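Local coordinates for protein angel homolog 2 (Homo sapiens, PDB 6RW0) that acts as a 2',3'-cyclic phosphatase of the CCR4 family of deadenylases and probably binds the 3'-untranslated regions of messenger RNA, at residues 96-101 against 420-425; 157-162 against 167-172; 279-284 against 328-333; 62-67 against 134-139; 117-120 against 125-128. One frame throughout, in Å; residues are numbered along the deposited sequence.

Interaction 1: residues 96-101 against 420-425; sequences FDADVL and PLLAKF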
# COMPACT_ATOMS: atom_id res chain seq x y z
N PHE A 96 -10.43 1.42 15.78
CA PHE A 96 -9.00 1.22 15.94
C PHE A 96 -8.28 2.50 16.31
O PHE A 96 -7.19 2.42 16.90
CB PHE A 96 -8.42 0.56 14.69
CG PHE A 96 -8.86 -0.87 14.55
CD1 PHE A 96 -8.48 -1.82 15.48
CD2 PHE A 96 -9.68 -1.25 13.51
CE1 PHE A 96 -8.92 -3.13 15.37
CE2 PHE A 96 -10.11 -2.56 13.39
CZ PHE A 96 -9.72 -3.50 14.32
N ASP A 97 -8.85 3.66 16.00
CA ASP A 97 -8.30 4.94 16.44
C ASP A 97 -6.80 5.05 16.14
O ASP A 97 -6.00 5.48 16.97
CB ASP A 97 -8.60 5.16 17.93
CG ASP A 97 -8.31 6.59 18.38
OD1 ASP A 97 -8.63 7.50 17.60
OD2 ASP A 97 -7.82 6.79 19.52
N ALA A 98 -6.43 4.69 14.91
CA ALA A 98 -5.02 4.71 14.54
C ALA A 98 -4.51 6.14 14.39
O ALA A 98 -5.23 7.05 13.98
CB ALA A 98 -4.81 3.98 13.22
N ASP A 99 -3.22 6.33 14.68
CA ASP A 99 -2.63 7.66 14.58
C ASP A 99 -2.44 8.11 13.14
O ASP A 99 -2.48 9.31 12.85
CB ASP A 99 -1.29 7.69 15.30
CG ASP A 99 -1.41 7.44 16.77
OD1 ASP A 99 -2.32 8.02 17.40
OD2 ASP A 99 -0.62 6.65 17.31
N VAL A 100 -2.18 7.17 12.23
CA VAL A 100 -1.94 7.44 10.82
C VAL A 100 -2.82 6.49 10.02
O VAL A 100 -2.85 5.29 10.32
CB VAL A 100 -0.47 7.21 10.43
CG1 VAL A 100 -0.25 7.47 8.95
CG2 VAL A 100 0.46 8.10 11.25
N LEU A 101 -3.52 7.02 9.02
CA LEU A 101 -4.31 6.21 8.10
C LEU A 101 -3.76 6.35 6.70
O LEU A 101 -3.57 7.47 6.20
CB LEU A 101 -5.77 6.66 8.03
CG LEU A 101 -6.48 6.86 9.35
CD1 LEU A 101 -7.86 7.45 9.02
CD2 LEU A 101 -6.58 5.59 10.13
N PRO A 420 -8.30 -4.34 6.67
CA PRO A 420 -7.34 -3.33 7.10
C PRO A 420 -6.15 -3.96 7.81
O PRO A 420 -6.30 -4.90 8.59
CB PRO A 420 -8.16 -2.45 8.06
CG PRO A 420 -9.22 -3.37 8.59
CD PRO A 420 -9.55 -4.32 7.47
N LEU A 421 -4.97 -3.41 7.55
CA LEU A 421 -3.74 -3.78 8.23
C LEU A 421 -3.48 -2.74 9.30
O LEU A 421 -3.78 -1.55 9.10
CB LEU A 421 -2.58 -3.80 7.23
CG LEU A 421 -2.47 -5.03 6.33
CD1 LEU A 421 -3.67 -5.23 5.42
CD2 LEU A 421 -1.18 -4.97 5.48
N LEU A 422 -2.93 -3.16 10.44
CA LEU A 422 -2.72 -2.23 11.54
C LEU A 422 -1.49 -2.63 12.31
O LEU A 422 -1.33 -3.81 12.66
CB LEU A 422 -3.95 -2.20 12.45
CG LEU A 422 -3.95 -1.24 13.64
CD1 LEU A 422 -3.94 0.23 13.24
CD2 LEU A 422 -5.19 -1.55 14.52
N ALA A 423 -0.63 -1.65 12.60
CA ALA A 423 0.60 -1.88 13.33
C ALA A 423 0.79 -0.79 14.36
O ALA A 423 0.39 0.36 14.15
CB ALA A 423 1.80 -1.85 12.38
N LYS A 424 1.46 -1.13 15.46
CA LYS A 424 1.93 -0.15 16.42
C LYS A 424 3.45 -0.15 16.43
O LYS A 424 4.07 -1.21 16.58
CB LYS A 424 1.42 -0.41 17.83
CG LYS A 424 1.81 0.73 18.78
CD LYS A 424 0.95 0.80 20.03
CE LYS A 424 1.80 1.11 21.25
NZ LYS A 424 1.00 1.60 22.39
N PHE A 425 4.03 1.03 16.28
CA PHE A 425 5.49 1.21 16.19
C PHE A 425 6.01 2.04 17.36
O PHE A 425 5.28 2.79 17.94
CB PHE A 425 5.86 1.96 14.91
CG PHE A 425 5.59 1.20 13.64
CD1 PHE A 425 6.34 0.11 13.28
CD2 PHE A 425 4.58 1.61 12.79
CE1 PHE A 425 6.07 -0.58 12.11
CE2 PHE A 425 4.31 0.92 11.63
CZ PHE A 425 5.06 -0.17 11.29
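Leu422 is the residue of 420-425 that touches 96-101, meeting Phe96 and Ala98, and the geometry explains why when the segment is followed from its start. Pro420, just ahead of strand 421-428, faces the other segment but stops short of it; its carbonyl oxygen accepts a hydrogen bond from Arg18. Leu421 turns to the other side of the strand and packs on Tyr340, Asp364 and Ile366. Leu422 turns back. Its CG stands anti to the backbone N (chi1 -178°), which carries both methyls across to 96-101. CD2 comes at a slant to the Phe96 ring, 3.4 Å from Phe96 CD1 and 3.7 Å from Phe96 CG, while Leu422 CD1 rests 3.8 Å from Ala98 CB. One leucine thus spans both residues beside Asp97, whose positive phi of 50° marks the departure from helix 82-96. No hydrogen bond links the two segments, and the closest CA atoms, of Ala98 and Leu422, are 7.9 Å apart. In the sheet order, strand 49-58 separates 421-428 from 100-107, so the helix end and loop that lead into 100-107 reach past the intervening strand to Leu422, in the DNase I-like α/β sandwich. Met55 of that middle strand touches Phe96, and Leu395 of strand 390-395 touches both Phe96 and Leu422. Beyond Leu422 the alternation continues: Ala423 packs on Val339, Lys424 touches Leu392, and Phe425 meets Ile366 of the second sheet while its ring adjoins that of Tyr368, the planes inclined at about 50°.

Interaction 2: residues 157-162 against 167-172; sequences EFFRPD and DRDNVG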
# COMPACT_ATOMS: atom_id res chain seq x y z
N GLU A 157 2.69 11.13 -9.40
CA GLU A 157 1.88 10.67 -10.52
C GLU A 157 2.70 9.69 -11.33
O GLU A 157 3.79 10.04 -11.83
CB GLU A 157 1.45 11.83 -11.41
CG GLU A 157 0.45 12.74 -10.73
CD GLU A 157 -0.01 13.91 -11.58
OE1 GLU A 157 0.55 14.16 -12.68
OE2 GLU A 157 -0.96 14.59 -11.13
N PHE A 158 2.21 8.46 -11.49
CA PHE A 158 2.95 7.49 -12.28
C PHE A 158 2.71 7.66 -13.78
O PHE A 158 3.49 7.12 -14.58
CB PHE A 158 2.64 6.05 -11.86
CG PHE A 158 2.92 5.75 -10.39
CD1 PHE A 158 4.07 6.23 -9.76
CD2 PHE A 158 2.05 4.97 -9.66
CE1 PHE A 158 4.32 5.94 -8.42
CE2 PHE A 158 2.30 4.68 -8.34
CZ PHE A 158 3.43 5.18 -7.72
N PHE A 159 1.70 8.41 -14.14
CA PHE A 159 1.41 8.66 -15.57
C PHE A 159 2.42 9.68 -16.11
O PHE A 159 2.48 10.77 -15.57
CB PHE A 159 0.00 9.21 -15.77
CG PHE A 159 -0.30 9.54 -17.20
CD1 PHE A 159 -0.39 8.55 -18.14
CD2 PHE A 159 -0.42 10.85 -17.61
CE1 PHE A 159 -0.62 8.85 -19.47
CE2 PHE A 159 -0.67 11.15 -18.94
CZ PHE A 159 -0.75 10.15 -19.86
N ARG A 160 3.19 9.34 -17.13
CA ARG A 160 4.10 10.30 -17.79
C ARG A 160 3.67 10.38 -19.26
O ARG A 160 3.90 9.45 -19.96
CB ARG A 160 5.55 9.85 -17.66
CG ARG A 160 6.15 10.10 -16.29
CD ARG A 160 6.49 11.55 -16.07
NE ARG A 160 7.51 12.02 -16.98
CZ ARG A 160 8.81 12.11 -16.69
NH1 ARG A 160 9.24 11.83 -15.48
NH2 ARG A 160 9.67 12.42 -17.63
N PRO A 161 3.16 11.51 -19.76
CA PRO A 161 2.73 11.56 -21.13
C PRO A 161 3.91 11.45 -22.10
O PRO A 161 3.68 11.12 -23.19
CB PRO A 161 2.00 12.90 -21.26
CG PRO A 161 2.54 13.73 -20.15
CD PRO A 161 3.02 12.78 -19.07
N ASP A 162 5.12 11.77 -21.65
CA ASP A 162 6.31 11.74 -22.49
C ASP A 162 7.02 10.39 -22.51
O ASP A 162 8.05 10.25 -23.18
CB ASP A 162 7.29 12.84 -22.03
CG ASP A 162 7.67 12.72 -20.54
OD1 ASP A 162 6.82 12.34 -19.71
OD2 ASP A 162 8.84 13.04 -20.20
N ASP A 167 1.81 4.72 -19.13
CA ASP A 167 0.53 5.19 -19.64
C ASP A 167 -0.63 4.93 -18.69
O ASP A 167 -1.79 5.09 -19.10
CB ASP A 167 0.26 4.59 -21.02
CG ASP A 167 0.19 3.06 -21.01
OD1 ASP A 167 0.18 2.45 -19.94
OD2 ASP A 167 0.15 2.47 -22.12
N ARG A 168 -0.37 4.56 -17.45
CA ARG A 168 -1.42 4.22 -16.49
C ARG A 168 -1.57 5.30 -15.42
O ARG A 168 -0.62 6.03 -15.11
CB ARG A 168 -1.11 2.86 -15.85
CG ARG A 168 -0.98 1.70 -16.85
CD ARG A 168 -2.23 1.57 -17.69
NE ARG A 168 -2.64 0.20 -17.99
CZ ARG A 168 -2.11 -0.54 -18.96
NH1 ARG A 168 -1.12 -0.07 -19.70
NH2 ARG A 168 -2.57 -1.77 -19.19
N ASP A 169 -2.77 5.38 -14.85
CA ASP A 169 -3.18 6.53 -14.03
C ASP A 169 -2.89 6.39 -12.54
O ASP A 169 -3.28 7.27 -11.76
CB ASP A 169 -4.66 6.83 -14.28
CG ASP A 169 -4.89 7.43 -15.65
OD1 ASP A 169 -4.17 8.40 -16.01
OD2 ASP A 169 -5.75 6.89 -16.39
N ASN A 170 -2.13 5.39 -12.13
CA ASN A 170 -1.90 5.17 -10.71
C ASN A 170 -1.04 6.28 -10.11
O ASN A 170 -0.31 7.01 -10.79
CB ASN A 170 -1.25 3.81 -10.51
CG ASN A 170 -2.06 2.70 -11.12
OD1 ASN A 170 -1.84 2.33 -12.28
ND2 ASN A 170 -3.04 2.20 -10.37
N VAL A 171 -1.14 6.38 -8.78
CA VAL A 171 -0.49 7.44 -8.03
C VAL A 171 0.07 6.93 -6.71
O VAL A 171 -0.21 5.82 -6.25
CB VAL A 171 -1.44 8.63 -7.75
CG1 VAL A 171 -1.89 9.31 -9.03
CG2 VAL A 171 -2.65 8.18 -6.92
N GLY A 172 0.87 7.80 -6.09
CA GLY A 172 1.32 7.62 -4.72
C GLY A 172 1.31 8.95 -4.00
O GLY A 172 1.09 10.01 -4.60
O HOH W 1 1.86 4.70 -15.13
O HOH W 2 -0.64 9.20 -12.51
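The Phe158 ring turns its edge to Asn170, with Asn170 CB in the ring plane 3.6 Å from Phe158 CD2. Phe159 also offers an edge, Asp167 C lying in plane 3.7 Å from its CD1, while Pro161 N sits over one face toward the rim. The guanidinium of Arg168 likewise holds Asp167 OD1 at its edge, in a salt bridge within the segment. These groups line the end of a β-hairpin formed by antiparallel strands 148-157 and 171-179, where Glu157 and Val171 make a non-hydrogen-bonded pair with CA atoms 4.7 Å apart. Past that pair the ladder gives one direct bond, Phe158 N to Asn170 O, 3.0 Å long with an N-H...O angle of 154°. Phe158 CG lies anti to its own carbonyl carbon (chi1 -58°), and the ring runs along the opposite backbone until CE2 is 3.5 Å from Val171 O; Gln209 and Met212 of helix 203-220 also touch it. With an alanine here, Asn170 CB and the helix side chains Gln209 and Met212 would probably lose their shared partner, and a gap would open between hairpin and helix. Two waters bridge the segments beyond that bond. Water 1 donates to Arg168 O, and weakly to Phe158 O. Water 2 accepts from Phe159 N at 3.0 Å and donates to Asn170 O at 2.8 Å, giving that carbonyl oxygen a second hydrogen bond.

Interaction 3: residues 279-284 against 328-333; sequences IPIWPP and SNLQHH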
# COMPACT_ATOMS: atom_id res chain seq x y z
N ILE A 279 16.39 -4.34 -20.25
CA ILE A 279 17.52 -3.87 -19.45
C ILE A 279 17.98 -2.55 -20.05
O ILE A 279 18.53 -2.54 -21.16
CB ILE A 279 18.67 -4.89 -19.44
CG1 ILE A 279 18.17 -6.25 -18.95
CG2 ILE A 279 19.81 -4.39 -18.56
CD1 ILE A 279 19.07 -7.41 -19.35
N PRO A 280 17.74 -1.40 -19.40
CA PRO A 280 17.00 -1.21 -18.15
C PRO A 280 15.49 -1.33 -18.39
O PRO A 280 15.00 -1.32 -19.53
CB PRO A 280 17.36 0.23 -17.76
CG PRO A 280 17.43 0.92 -19.08
CD PRO A 280 18.11 -0.10 -20.01
N ILE A 281 14.76 -1.39 -17.28
CA ILE A 281 13.32 -1.61 -17.35
C ILE A 281 12.62 -0.41 -17.97
O ILE A 281 11.67 -0.56 -18.74
CB ILE A 281 12.77 -1.93 -15.95
CG1 ILE A 281 13.36 -3.25 -15.43
CG2 ILE A 281 11.24 -1.97 -15.96
CD1 ILE A 281 12.99 -3.55 -13.97
N TRP A 282 13.07 0.78 -17.60
CA TRP A 282 12.44 2.06 -18.00
C TRP A 282 13.47 2.94 -18.69
O TRP A 282 14.65 2.73 -18.48
CB TRP A 282 11.84 2.73 -16.75
CG TRP A 282 12.83 3.08 -15.69
CD1 TRP A 282 13.71 4.12 -15.69
CD2 TRP A 282 13.03 2.39 -14.46
NE1 TRP A 282 14.45 4.11 -14.55
CE2 TRP A 282 14.06 3.06 -13.77
CE3 TRP A 282 12.45 1.27 -13.87
CZ2 TRP A 282 14.51 2.65 -12.53
CZ3 TRP A 282 12.89 0.86 -12.64
CH2 TRP A 282 13.91 1.54 -11.99
N PRO A 283 13.06 3.88 -19.55
CA PRO A 283 14.01 4.68 -20.28
C PRO A 283 14.74 5.78 -19.49
O PRO A 283 14.28 6.17 -18.48
CB PRO A 283 13.17 5.27 -21.41
CG PRO A 283 11.81 5.40 -20.82
CD PRO A 283 11.68 4.16 -19.97
N PRO A 284 15.86 6.31 -20.01
CA PRO A 284 16.60 7.37 -19.33
C PRO A 284 15.83 8.67 -19.09
O PRO A 284 16.14 9.33 -18.16
CB PRO A 284 17.80 7.69 -20.23
CG PRO A 284 17.74 6.74 -21.37
CD PRO A 284 16.53 5.86 -21.22
N SER A 328 21.45 -6.14 -15.30
CA SER A 328 20.03 -6.39 -15.06
C SER A 328 19.73 -6.51 -13.57
O SER A 328 19.15 -7.50 -13.10
CB SER A 328 19.58 -7.63 -15.81
OG SER A 328 20.34 -8.76 -15.40
N ASN A 329 20.14 -5.50 -12.81
CA ASN A 329 19.92 -5.47 -11.38
C ASN A 329 19.32 -4.14 -10.98
O ASN A 329 19.74 -3.08 -11.45
CB ASN A 329 21.23 -5.68 -10.63
CG ASN A 329 21.81 -7.04 -10.88
OD1 ASN A 329 21.39 -8.02 -10.26
ND2 ASN A 329 22.75 -7.12 -11.80
N LEU A 330 18.30 -4.21 -10.13
CA LEU A 330 17.73 -3.06 -9.48
C LEU A 330 18.16 -3.08 -8.03
O LEU A 330 18.31 -4.15 -7.43
CB LEU A 330 16.21 -3.12 -9.49
CG LEU A 330 15.41 -2.70 -10.72
CD1 LEU A 330 13.95 -2.60 -10.23
CD2 LEU A 330 15.92 -1.41 -11.29
N GLN A 331 18.35 -1.89 -7.45
CA GLN A 331 18.67 -1.77 -6.04
C GLN A 331 17.87 -0.61 -5.47
O GLN A 331 17.39 0.26 -6.20
CB GLN A 331 20.17 -1.51 -5.83
CG GLN A 331 21.09 -2.65 -6.30
CD GLN A 331 21.45 -2.63 -7.79
OE1 GLN A 331 21.75 -3.67 -8.37
NE2 GLN A 331 21.45 -1.44 -8.40
N HIS A 332 17.70 -0.61 -4.14
CA HIS A 332 17.30 0.58 -3.41
C HIS A 332 18.16 0.64 -2.15
O HIS A 332 18.82 -0.35 -1.78
CB HIS A 332 15.79 0.67 -3.12
CG HIS A 332 15.30 -0.32 -2.13
ND1 HIS A 332 15.69 -0.32 -0.80
CD2 HIS A 332 14.42 -1.34 -2.26
CE1 HIS A 332 15.08 -1.31 -0.17
NE2 HIS A 332 14.31 -1.94 -1.03
N HIS A 333 18.17 1.80 -1.49
CA HIS A 333 19.07 2.04 -0.38
C HIS A 333 18.40 1.98 0.99
O HIS A 333 19.01 2.40 1.98
CB HIS A 333 19.75 3.40 -0.53
CG HIS A 333 20.60 3.52 -1.75
ND1 HIS A 333 21.56 2.58 -2.07
CD2 HIS A 333 20.66 4.47 -2.71
CE1 HIS A 333 22.18 2.95 -3.18
NE2 HIS A 333 21.65 4.09 -3.59
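Leu330 reaches Ile281 and Trp282 with a methyl for each, bringing the loop 279-284 against strand 329-331, which forms a small two-stranded antiparallel sheet with 253-255. The leucine stands with CG anti to its carbonyl carbon (chi1 -81°) and points at the loop. Its two methyls then part: Leu330 CD1 lies 4.0 Å from Ile281 CD1, the two side chains crossing at about a right angle, and Leu330 CD2 lies 3.6 Å from Trp282 CH2. The indole approaches from the opposing direction, its six-membered ring leading. Trp282 CG sits between the backbone N and the carbonyl carbon (chi1 62°), and this rotamer swings the ring from a flanking start back toward the strand. Replacing Leu330 with an alanine would probably leave both Ile281 and the outer ring of Trp282 without their mate and open a gap between loop and strand. Helix 203-220 touches the same two loop residues, Thr208 meeting both, Leu207 the isoleucine and Ala211 the indole. Further back, before the cis peptide bond that precedes Pro280, Ile279 sets CD1 3.6 Å from Ser328 CB. No hydrogen bond joins the two segments; polar needs are met elsewhere, Ser328 OG bonding weakly to Asn255 OD1, while Trp282 NE1 donates to the backbone oxygen of Ile288.

Interaction 4: residues 62-67 against 134-139; sequences QDLLED and RKPDGC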
# COMPACT_ATOMS: atom_id res chain seq x y z
N GLN A 62 -16.79 2.73 -4.61
CA GLN A 62 -18.11 2.29 -5.08
C GLN A 62 -18.18 2.19 -6.60
O GLN A 62 -18.77 1.25 -7.14
CB GLN A 62 -19.20 3.23 -4.57
CG GLN A 62 -20.60 2.67 -4.77
CD GLN A 62 -20.87 1.45 -3.90
OE1 GLN A 62 -20.26 1.29 -2.85
NE2 GLN A 62 -21.80 0.61 -4.32
N ASP A 63 -17.60 3.17 -7.31
CA ASP A 63 -17.62 3.12 -8.77
C ASP A 63 -16.91 1.86 -9.26
O ASP A 63 -17.37 1.20 -10.20
CB ASP A 63 -16.90 4.33 -9.38
CG ASP A 63 -17.71 5.61 -9.32
OD1 ASP A 63 -18.87 5.61 -8.87
OD2 ASP A 63 -17.16 6.65 -9.75
N LEU A 64 -15.76 1.53 -8.65
CA LEU A 64 -15.02 0.34 -9.07
C LEU A 64 -15.75 -0.94 -8.69
O LEU A 64 -15.71 -1.92 -9.44
CB LEU A 64 -13.59 0.38 -8.53
CG LEU A 64 -12.76 1.57 -9.01
CD1 LEU A 64 -11.33 1.44 -8.45
CD2 LEU A 64 -12.77 1.72 -10.52
N LEU A 65 -16.45 -0.94 -7.55
CA LEU A 65 -17.28 -2.08 -7.20
C LEU A 65 -18.33 -2.32 -8.27
O LEU A 65 -18.46 -3.43 -8.80
CB LEU A 65 -17.92 -1.80 -5.84
CG LEU A 65 -18.73 -2.87 -5.12
CD1 LEU A 65 -19.03 -2.37 -3.71
CD2 LEU A 65 -20.01 -3.20 -5.86
N GLU A 66 -19.06 -1.26 -8.63
CA GLU A 66 -20.14 -1.37 -9.61
C GLU A 66 -19.63 -1.70 -11.00
O GLU A 66 -20.30 -2.43 -11.74
CB GLU A 66 -20.99 -0.10 -9.57
CG GLU A 66 -21.77 -0.01 -8.26
CD GLU A 66 -22.55 1.27 -8.08
OE1 GLU A 66 -22.56 2.10 -9.00
OE2 GLU A 66 -23.14 1.42 -6.99
N ASP A 67 -18.45 -1.20 -11.35
CA ASP A 67 -17.86 -1.48 -12.66
C ASP A 67 -17.35 -2.91 -12.76
O ASP A 67 -17.08 -3.39 -13.87
CB ASP A 67 -16.65 -0.59 -12.90
CG ASP A 67 -17.01 0.81 -13.33
OD1 ASP A 67 -18.19 1.09 -13.61
OD2 ASP A 67 -16.07 1.65 -13.39
N ARG A 134 -9.33 9.53 -16.21
CA ARG A 134 -10.77 9.39 -15.95
C ARG A 134 -11.09 8.59 -14.70
O ARG A 134 -12.25 8.21 -14.48
CB ARG A 134 -11.47 8.75 -17.16
CG ARG A 134 -11.43 9.63 -18.39
CD ARG A 134 -12.18 9.02 -19.54
NE ARG A 134 -12.12 9.86 -20.73
CZ ARG A 134 -12.92 10.90 -20.95
NH1 ARG A 134 -13.85 11.22 -20.06
NH2 ARG A 134 -12.79 11.62 -22.06
N LYS A 135 -10.11 8.34 -13.89
CA LYS A 135 -10.26 7.43 -12.78
C LYS A 135 -10.90 8.18 -11.61
O LYS A 135 -10.69 9.38 -11.45
CB LYS A 135 -8.88 6.92 -12.38
CG LYS A 135 -8.15 6.19 -13.50
CD LYS A 135 -8.94 5.01 -14.07
CE LYS A 135 -8.14 4.28 -15.15
NZ LYS A 135 -7.82 5.24 -16.27
N PRO A 136 -11.73 7.49 -10.83
CA PRO A 136 -12.53 8.18 -9.81
C PRO A 136 -11.94 8.24 -8.41
O PRO A 136 -12.56 8.86 -7.53
CB PRO A 136 -13.81 7.31 -9.79
CG PRO A 136 -13.29 5.90 -10.03
CD PRO A 136 -12.15 6.09 -11.03
N ASP A 137 -10.79 7.62 -8.17
CA ASP A 137 -10.37 7.28 -6.82
C ASP A 137 -8.89 7.56 -6.65
O ASP A 137 -8.16 7.79 -7.62
CB ASP A 137 -10.61 5.78 -6.52
CG ASP A 137 -9.75 4.87 -7.40
OD1 ASP A 137 -9.87 4.95 -8.63
OD2 ASP A 137 -8.92 4.08 -6.89
N GLY A 138 -8.44 7.49 -5.41
CA GLY A 138 -7.04 7.70 -5.14
C GLY A 138 -6.63 7.30 -3.74
O GLY A 138 -7.34 6.57 -3.04
N CYS A 139 -5.46 7.78 -3.37
CA CYS A 139 -4.86 7.49 -2.08
C CYS A 139 -5.03 8.67 -1.13
O CYS A 139 -4.96 9.84 -1.54
CB CYS A 139 -3.35 7.27 -2.22
SG CYS A 139 -2.86 5.81 -3.10
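Asp63 and Leu64 are the two residues of helix 62-67 that touch 134-139, and they meet Pro136 and Asp137. The first helical residue, Gln62, takes no part across the contact but ties the helix together: its NE2 donates to Glu66 OE2 over 3.1 Å at 171°, with the acceptor in the plane of the amide, while its OE1 receives a bond from Arg85. Asp63 comes next. Its side chain and the proline ring slide past each other in opposite directions, Asp63 OD2 lying 3.4 Å from Pro136 CB and Asp63 CB 4.0 Å from Pro136 CG. This is van der Waals contact alone, for a proline ring carbon gives that oxygen no N-H. Leu64 follows with CG anti to the carbonyl carbon (chi1 -61°), and its methyls divide: CD2 is 4.2 Å from Pro136 CG, whereas CD1 lies across the Asp137 carboxylate, 3.8 Å from Asp137 OD1 and 3.9 Å from Asp137 OD2. Asp137 OD1 finds its polar partner elsewhere, in a salt bridge with Arg131. The side chain of Leu64 is also about 5 Å from a bound magnesium ion, which places this helix turn beside the metal site. Asp67 also points toward 134-139 but stops short of it, and its N bonds to Asp63 O. Helix 62-67 packs against the loop end and first residue of strand 137-144, with Gln107 and Glu105 of neighbouring strand 100-107 touching Gln62 and Leu64 respectively, and with helix 82-96 on another side, where Arg85 and Trp82 meet Leu65 and Gln62.

Interaction 5: residues 117-120 against 125-128; sequences PSLE and HCEY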
# COMPACT_ATOMS: atom_id res chain seq x y z
N PRO A 117 -14.89 14.90 5.76
CA PRO A 117 -15.50 15.54 6.91
C PRO A 117 -15.56 14.60 8.12
O PRO A 117 -15.32 15.02 9.19
CB PRO A 117 -16.89 15.94 6.42
CG PRO A 117 -16.74 16.03 4.95
CD PRO A 117 -15.79 14.91 4.62
N SER A 118 -15.88 13.33 7.91
CA SER A 118 -15.97 12.39 9.02
C SER A 118 -14.62 12.18 9.67
O SER A 118 -14.52 12.16 10.90
CB SER A 118 -16.56 11.06 8.54
OG SER A 118 -17.91 11.22 8.12
N LEU A 119 -13.55 12.05 8.88
CA LEU A 119 -12.24 11.86 9.47
C LEU A 119 -11.75 13.12 10.18
O LEU A 119 -11.12 13.03 11.24
CB LEU A 119 -11.24 11.41 8.40
CG LEU A 119 -11.55 10.05 7.77
CD1 LEU A 119 -10.54 9.69 6.69
CD2 LEU A 119 -11.57 8.95 8.84
N GLU A 120 -12.03 14.26 9.56
CA GLU A 120 -11.64 15.52 10.26
C GLU A 120 -12.35 15.72 11.66
O GLU A 120 -11.79 16.08 12.80
CB GLU A 120 -11.86 16.74 9.37
CG GLU A 120 -11.00 16.76 8.11
CD GLU A 120 -9.64 17.45 8.14
OE1 GLU A 120 -9.53 18.49 8.79
OE2 GLU A 120 -8.71 16.95 7.48
N HIS A 125 -6.00 15.17 10.20
CA HIS A 125 -5.71 16.05 9.06
C HIS A 125 -5.59 15.10 7.86
O HIS A 125 -4.85 14.19 7.98
CB HIS A 125 -4.42 16.80 9.27
CG HIS A 125 -4.12 17.59 8.07
ND1 HIS A 125 -4.83 18.70 7.77
CD2 HIS A 125 -3.34 17.37 7.02
CE1 HIS A 125 -4.45 19.16 6.63
NE2 HIS A 125 -3.53 18.40 6.20
N CYS A 126 -6.25 15.37 6.75
CA CYS A 126 -6.31 14.47 5.61
C CYS A 126 -5.68 15.10 4.37
O CYS A 126 -5.95 16.26 4.05
CB CYS A 126 -7.77 14.15 5.27
SG CYS A 126 -8.67 13.35 6.61
N GLU A 127 -4.86 14.31 3.67
CA GLU A 127 -4.28 14.71 2.39
C GLU A 127 -4.59 13.65 1.33
O GLU A 127 -4.39 12.46 1.57
CB GLU A 127 -2.77 14.90 2.50
CG GLU A 127 -2.35 16.09 3.36
CD GLU A 127 -2.63 17.45 2.71
OE1 GLU A 127 -2.91 17.51 1.49
OE2 GLU A 127 -2.55 18.46 3.45
N TYR A 128 -5.03 14.10 0.16
CA TYR A 128 -5.50 13.21 -0.89
C TYR A 128 -4.69 13.37 -2.16
O TYR A 128 -4.23 14.47 -2.49
CB TYR A 128 -6.95 13.57 -1.22
CG TYR A 128 -7.73 12.73 -2.21
CD1 TYR A 128 -7.86 11.36 -2.06
CD2 TYR A 128 -8.43 13.34 -3.24
CE1 TYR A 128 -8.63 10.62 -2.94
CE2 TYR A 128 -9.20 12.62 -4.12
CZ TYR A 128 -9.30 11.26 -3.97
OH TYR A 128 -10.09 10.56 -4.85
O HOH W 3 -7.19 19.76 9.35
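A glutamate side chain of the helix, Glu120, folds back to a backbone N-H of the strand: Glu120 OE2 accepts from Cys126 N at 3.0 Å, although the N-H...O angle of 133° makes the bond weak. A bend at chi2 (-91°) brings the carboxylate round to the strand. Two conformers of Glu120 were deposited and this is one of them, so the bond, weak already, is doubtful. In this conformer the same carboxylate reaches His125 through water: water 3 donates to Glu120 OE1 at 2.7 Å and lies 3.0 Å from His125 ND1, at the edge of the imidazole and in its plane. At another edge of that ring His125 NE2 donates to Glu127 OE2, 2.9 Å away at 159°, with the acceptor close to the ring plane. The imidazole is thus held at both nitrogens, which probably limits its rotation. Arg116 adds a hydrogen bond to Cys126 O and a long, weak ion pair with Glu120 OE2. On the buried side the contact is apolar: Cys126 is directed at the helix, and its SG packs 3.7 Å from Leu119 CB, with Leu119 CD1 4.1 Å from the same sulfur. Cys142 of strand 137-144 touches both of these residues, and Ile93 of helix 82-96 lies against Leu119. Helix 108-121 follows strand 100-107 and leads by a short turn into 124-130, an outermost strand of the sheet parallel to 100-107 with 137-144 between them, giving a β-α-β crossover within the DNase I-like fold.

From the N terminus, helix 62-67 opens interaction 4, and residues 96-101 open interaction 1 before interaction 4 closes at 134-139, so these two loops cross. Interaction 5 (117-120 with 125-128) is a short closure lying within both; it touches interaction 1 through Leu101 and Leu119, and interaction 4 through Tyr128, which packs on residues 136-139. Interaction 2 follows in series and is joined to interaction 4 by the Lys135-Asp169 salt bridge. Interaction 3 comes later, its centre 18 Å from that of interaction 2. Interaction 1 closes last, at 420-425, enclosing interactions 2, 3 and 5. Interactions 1, 4 and 5 reach one large sheet; interaction 2 belongs to the other, and interaction 3 to a small two-stranded sheet.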